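Local coordinates for HAD family phosphatase (Pseudomonas syringae pv. tomato, PDB 2ODA), which is a haloacid dehalogenase (HAD) superfamily member of the phosphatase type, probably a hydrolase, whose exact biochemical role appears to be a novel one, at residues L105-L118 and A124-L137. Residues are numbered along the deposited sequence; the frame is centred on the assembly and turned at random.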
loop_
_atom_site.group_PDB
_atom_site.type_symbol
_atom_site.label_atom_id
_atom_site.label_comp_id
_atom_site.label_asym_id
_atom_site.label_seq_id
_atom_site.Cartn_x
_atom_site.Cartn_y
_atom_site.Cartn_z
ATOM N N LEU B 105 1.793 6.055 -1.757
ATOM C CA LEU B 105 1.762 5.698 -0.338
ATOM C C LEU B 105 2.612 6.639 0.519
ATOM O O LEU B 105 2.267 6.942 1.684
ATOM C CB LEU B 105 2.304 4.264 -0.159
ATOM C CG LEU B 105 2.310 3.676 1.251
ATOM C CD1 LEU B 105 0.881 3.574 1.799
ATOM C CD2 LEU B 105 2.958 2.319 1.270
ATOM N N GLU B 106 3.752 7.064 -0.027
ATOM C CA GLU B 106 4.710 7.828 0.757
ATOM C C GLU B 106 4.061 9.051 1.423
ATOM O O GLU B 106 3.425 9.878 0.754
ATOM C CB GLU B 106 5.925 8.252 -0.074
ATOM C CG GLU B 106 7.013 8.935 0.795
ATOM C CD GLU B 106 8.170 9.495 -0.014
ATOM O OE1 GLU B 106 8.250 9.201 -1.216
ATOM O OE2 GLU B 106 9.008 10.223 0.569
ATOM N N GLY B 107 4.224 9.129 2.741
ATOM C CA GLY B 107 3.736 10.252 3.538
ATOM C C GLY B 107 2.304 10.146 4.024
ATOM O O GLY B 107 1.844 11.015 4.782
ATOM N N CYS B 108 1.571 9.114 3.589
ATOM C CA CYS B 108 0.193 8.916 4.084
ATOM C C CYS B 108 0.193 8.495 5.561
ATOM O O CYS B 108 1.072 7.752 5.995
ATOM C CB CYS B 108 -0.560 7.900 3.228
ATOM S SG CYS B 108 -0.866 8.471 1.536
ATOM N N VAL B 109 -0.796 8.974 6.324
ATOM C CA VAL B 109 -0.847 8.731 7.775
ATOM C C VAL B 109 -2.214 8.189 8.190
ATOM O O VAL B 109 -3.235 8.588 7.629
ATOM C CB VAL B 109 -0.585 10.028 8.583
ATOM C CG1 VAL B 109 -0.455 9.725 10.083
ATOM C CG2 VAL B 109 0.672 10.747 8.074
ATOM N N LEU B 110 -2.213 7.275 9.171
ATOM C CA LEU B 110 -3.449 6.793 9.777
ATOM C C LEU B 110 -3.427 7.232 11.226
ATOM O O LEU B 110 -2.441 7.022 11.928
ATOM C CB LEU B 110 -3.549 5.248 9.723
ATOM C CG LEU B 110 -4.633 4.638 10.642
ATOM C CD1 LEU B 110 -6.046 4.960 10.142
ATOM C CD2 LEU B 110 -4.459 3.111 10.745
ATOM N N ILE B 111 -4.521 7.827 11.665
ATOM C CA ILE B 111 -4.683 8.215 13.058
ATOM C C ILE B 111 -5.822 7.368 13.638
ATOM O O ILE B 111 -6.908 7.351 13.071
ATOM C CB ILE B 111 -5.055 9.708 13.149
ATOM C CG1 ILE B 111 -3.942 10.567 12.507
ATOM C CG2 ILE B 111 -5.279 10.130 14.611
ATOM C CD1 ILE B 111 -4.291 11.120 11.127
ATOM N N SER B 112 -5.573 6.714 14.783
ATOM C CA SER B 112 -6.563 5.837 15.450
ATOM C C SER B 112 -6.129 5.595 16.909
ATOM O O SER B 112 -4.953 5.724 17.235
ATOM C CB SER B 112 -6.657 4.487 14.714
ATOM O OG SER B 112 -7.631 3.619 15.292
ATOM N N GLY B 113 -7.078 5.241 17.774
ATOM C CA GLY B 113 -6.727 4.615 19.055
ATOM C C GLY B 113 -6.999 3.120 19.149
ATOM O O GLY B 113 -6.835 2.522 20.221
ATOM N N ASP B 114 -7.373 2.496 18.028
ATOM C CA ASP B 114 -7.783 1.090 18.028
ATOM C C ASP B 114 -6.632 0.215 17.539
ATOM O O ASP B 114 -6.167 0.380 16.411
ATOM C CB ASP B 114 -9.011 0.873 17.121
ATOM C CG ASP B 114 -9.534 -0.566 17.168
ATOM O OD1 ASP B 114 -8.734 -1.496 17.118
ATOM O OD2 ASP B 114 -10.745 -0.774 17.215
ATOM N N PRO B 115 -6.160 -0.717 18.391
ATOM C CA PRO B 115 -4.965 -1.495 18.032
ATOM C C PRO B 115 -5.116 -2.285 16.750
ATOM O O PRO B 115 -4.120 -2.492 16.045
ATOM C CB PRO B 115 -4.800 -2.457 19.214
ATOM C CG PRO B 115 -5.481 -1.804 20.324
ATOM C CD PRO B 115 -6.661 -1.091 19.729
ATOM N N ARG B 116 -6.336 -2.715 16.458
ATOM C CA ARG B 116 -6.617 -3.513 15.254
ATOM C C ARG B 116 -6.574 -2.690 13.975
ATOM O O ARG B 116 -6.011 -3.122 12.954
ATOM C CB ARG B 116 -7.952 -4.238 15.379
ATOM C CG ARG B 116 -7.903 -5.416 16.380
ATOM C CD ARG B 116 -9.287 -6.056 16.567
ATOM N NE ARG B 116 -9.836 -6.528 15.283
ATOM C CZ ARG B 116 -10.898 -5.978 14.709
ATOM N NH1 ARG B 116 -11.500 -4.976 15.320
ATOM N NH2 ARG B 116 -11.359 -6.415 13.539
ATOM N N LEU B 117 -7.159 -1.501 14.024
ATOM C CA LEU B 117 -7.051 -0.592 12.899
ATOM C C LEU B 117 -5.634 -0.050 12.732
ATOM O O LEU B 117 -5.132 0.035 11.606
ATOM C CB LEU B 117 -8.102 0.516 13.003
ATOM C CG LEU B 117 -7.986 1.655 11.974
ATOM C CD1 LEU B 117 -8.101 1.153 10.501
ATOM C CD2 LEU B 117 -9.056 2.715 12.289
ATOM N N LEU B 118 -4.982 0.340 13.828
ATOM C CA LEU B 118 -3.568 0.710 13.758
ATOM C C LEU B 118 -2.708 -0.382 13.137
ATOM O O LEU B 118 -1.823 -0.098 12.326
ATOM C CB LEU B 118 -3.022 1.103 15.136
ATOM C CG LEU B 118 -3.652 2.411 15.640
ATOM C CD1 LEU B 118 -3.456 2.516 17.150
ATOM C CD2 LEU B 118 -3.053 3.614 14.881
ATOM N N ALA B 124 -0.372 -1.970 6.110
ATOM C CA ALA B 124 -0.563 -1.326 4.801
ATOM C C ALA B 124 0.636 -0.433 4.423
ATOM O O ALA B 124 0.721 0.068 3.293
ATOM C CB ALA B 124 -1.878 -0.510 4.800
ATOM N N GLY B 125 1.555 -0.245 5.364
ATOM C CA GLY B 125 2.781 0.499 5.078
ATOM C C GLY B 125 2.709 1.973 5.429
ATOM O O GLY B 125 3.583 2.742 5.020
ATOM N N LEU B 126 1.665 2.372 6.169
ATOM C CA LEU B 126 1.473 3.789 6.518
ATOM C C LEU B 126 2.243 4.228 7.762
ATOM O O LEU B 126 2.674 3.404 8.579
ATOM C CB LEU B 126 -0.026 4.105 6.719
ATOM C CG LEU B 126 -0.826 4.308 5.414
ATOM C CD1 LEU B 126 -1.237 2.968 4.836
ATOM C CD2 LEU B 126 -2.078 5.166 5.639
ATOM N N TRP B 127 2.417 5.550 7.879
ATOM C CA TRP B 127 2.740 6.182 9.153
ATOM C C TRP B 127 1.506 6.047 10.041
ATOM O O TRP B 127 0.369 6.073 9.556
ATOM C CB TRP B 127 3.060 7.676 8.964
ATOM C CG TRP B 127 4.432 7.928 8.368
ATOM C CD1 TRP B 127 4.738 8.149 7.047
ATOM C CD2 TRP B 127 5.661 7.989 9.085
ATOM N NE1 TRP B 127 6.104 8.348 6.901
ATOM C CE2 TRP B 127 6.693 8.245 8.138
ATOM C CE3 TRP B 127 6.001 7.837 10.439
ATOM C CZ2 TRP B 127 8.043 8.343 8.507
ATOM C CZ3 TRP B 127 7.346 7.945 10.811
ATOM C CH2 TRP B 127 8.350 8.204 9.841
ATOM N N THR B 128 1.731 5.909 11.345
ATOM C CA THR B 128 0.613 5.785 12.307
ATOM C C THR B 128 0.737 6.726 13.498
ATOM O O THR B 128 1.822 6.917 14.032
ATOM C CB THR B 128 0.449 4.324 12.850
ATOM O OG1 THR B 128 1.653 3.900 13.494
ATOM C CG2 THR B 128 0.160 3.357 11.713
ATOM N N ILE B 129 -0.390 7.307 13.902
ATOM C CA ILE B 129 -0.474 8.127 15.100
ATOM C C ILE B 129 -1.536 7.468 15.968
ATOM O O ILE B 129 -2.650 7.230 15.500
ATOM C CB ILE B 129 -0.887 9.607 14.785
ATOM C CG1 ILE B 129 0.195 10.268 13.910
ATOM C CG2 ILE B 129 -1.211 10.401 16.114
ATOM C CD1 ILE B 129 -0.200 11.646 13.243
ATOM N N GLY B 130 -1.163 7.150 17.202
ATOM C CA GLY B 130 -2.061 6.559 18.180
ATOM C C GLY B 130 -2.625 7.611 19.118
ATOM O O GLY B 130 -1.989 8.643 19.384
ATOM N N LEU B 131 -3.835 7.352 19.606
ATOM C CA LEU B 131 -4.542 8.275 20.487
ATOM C C LEU B 131 -4.693 7.678 21.887
ATOM O O LEU B 131 -5.243 6.598 22.048
ATOM C CB LEU B 131 -5.915 8.654 19.881
ATOM C CG LEU B 131 -5.909 9.488 18.583
ATOM C CD1 LEU B 131 -7.337 9.732 18.054
ATOM C CD2 LEU B 131 -5.193 10.830 18.764
ATOM N N ALA B 132 -4.211 8.403 22.897
ATOM C CA ALA B 132 -4.046 7.809 24.242
ATOM C C ALA B 132 -5.271 7.902 25.169
ATOM O O ALA B 132 -5.290 7.281 26.231
ATOM C CB ALA B 132 -2.840 8.417 24.918
ATOM N N SER B 133 -6.272 8.680 24.790
ATOM C CA SER B 133 -7.397 8.967 25.704
ATOM C C SER B 133 -8.725 8.389 25.273
ATOM O O SER B 133 -9.527 7.966 26.109
ATOM C CB SER B 133 -7.571 10.482 25.879
ATOM O OG SER B 133 -6.402 11.069 26.464
ATOM N N CYS B 134 -8.995 8.447 23.972
ATOM C CA CYS B 134 -10.377 8.293 23.502
ATOM C C CYS B 134 -10.696 6.926 22.893
ATOM O O CYS B 134 -11.835 6.687 22.480
ATOM C CB CYS B 134 -10.722 9.406 22.491
ATOM S SG CYS B 134 -9.643 9.397 21.083
ATOM N N GLY B 135 -9.721 6.022 22.880
ATOM C CA GLY B 135 -9.865 4.752 22.157
ATOM C C GLY B 135 -10.305 3.598 23.040
ATOM O O GLY B 135 -10.480 3.781 24.248
ATOM N N PRO B 136 -10.436 2.382 22.460
ATOM C CA PRO B 136 -10.943 1.223 23.216
ATOM C C PRO B 136 -10.060 0.727 24.372
ATOM O O PRO B 136 -10.567 0.080 25.294
ATOM C CB PRO B 136 -11.113 0.128 22.126
ATOM C CG PRO B 136 -10.112 0.488 21.080
ATOM C CD PRO B 136 -10.107 2.028 21.066
ATOM N N LEU B 137 -8.758 1.021 24.350
ATOM C CA LEU B 137 -7.868 0.620 25.449
ATOM C C LEU B 137 -8.186 1.402 26.717
ATOM O O LEU B 137 -7.925 0.936 27.834
ATOM C CB LEU B 137 -6.406 0.837 25.092
ATOM C CG LEU B 137 -5.862 -0.096 24.020
ATOM C CD1 LEU B 137 -4.514 0.419 23.521
ATOM C CD2 LEU B 137 -5.730 -1.502 24.582
HETATM O O HOH W 1 -7.246 2.887 22.758
#
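Val109 and Ile111 pack against Ile129 on one face of two neighbouring parallel strands, 109-112 and 127-131. Ile129 CG1 lies anti to its carbonyl carbon (chi1 -63°) and the chain then extends, bringing CD1 within 3.7 Å of Val109 CG1; Ile111 CG1 runs alongside, pointing the same way, 3.9 Å from Ile129 CB. Leu179, Cys182 and Leu183 of helix 179-191 cover Ile129. Trp127 belongs to this face too: its CB meets Val109 CG2, and the indole turns an edge to Cys108 O, which lies in the ring plane and also accepts from Trp127 N. Leu110 and Ser112 donate to Trp127 O and Ile129 O, and Ile129 N returns a 2.9 Å bond to Leu110 O. With helix 115-123 between them, the strands form a beta-alpha-beta unit of the Rossmann-like HAD core. On the helix side, Leu118 CD2 reaches Ile129 O at 3.7 Å and touches Thr128 CB. Before the strands begin, the side chains of Leu105 and Leu126 cross at a slant, their CD1 atoms 3.8 Å apart. Past the strands' C-terminal ends, Pro136 CD rests 3.4 Å from Gly113 O, and a water bridges that oxygen to Leu137 N. Asp114, its carboxylate swung anti to the backbone N (chi1 -176°), caps the helix N-terminus with OD1, which accepts from Arg116 N and weakly from Leu117 N, while Pro136 CG packs across its side chain.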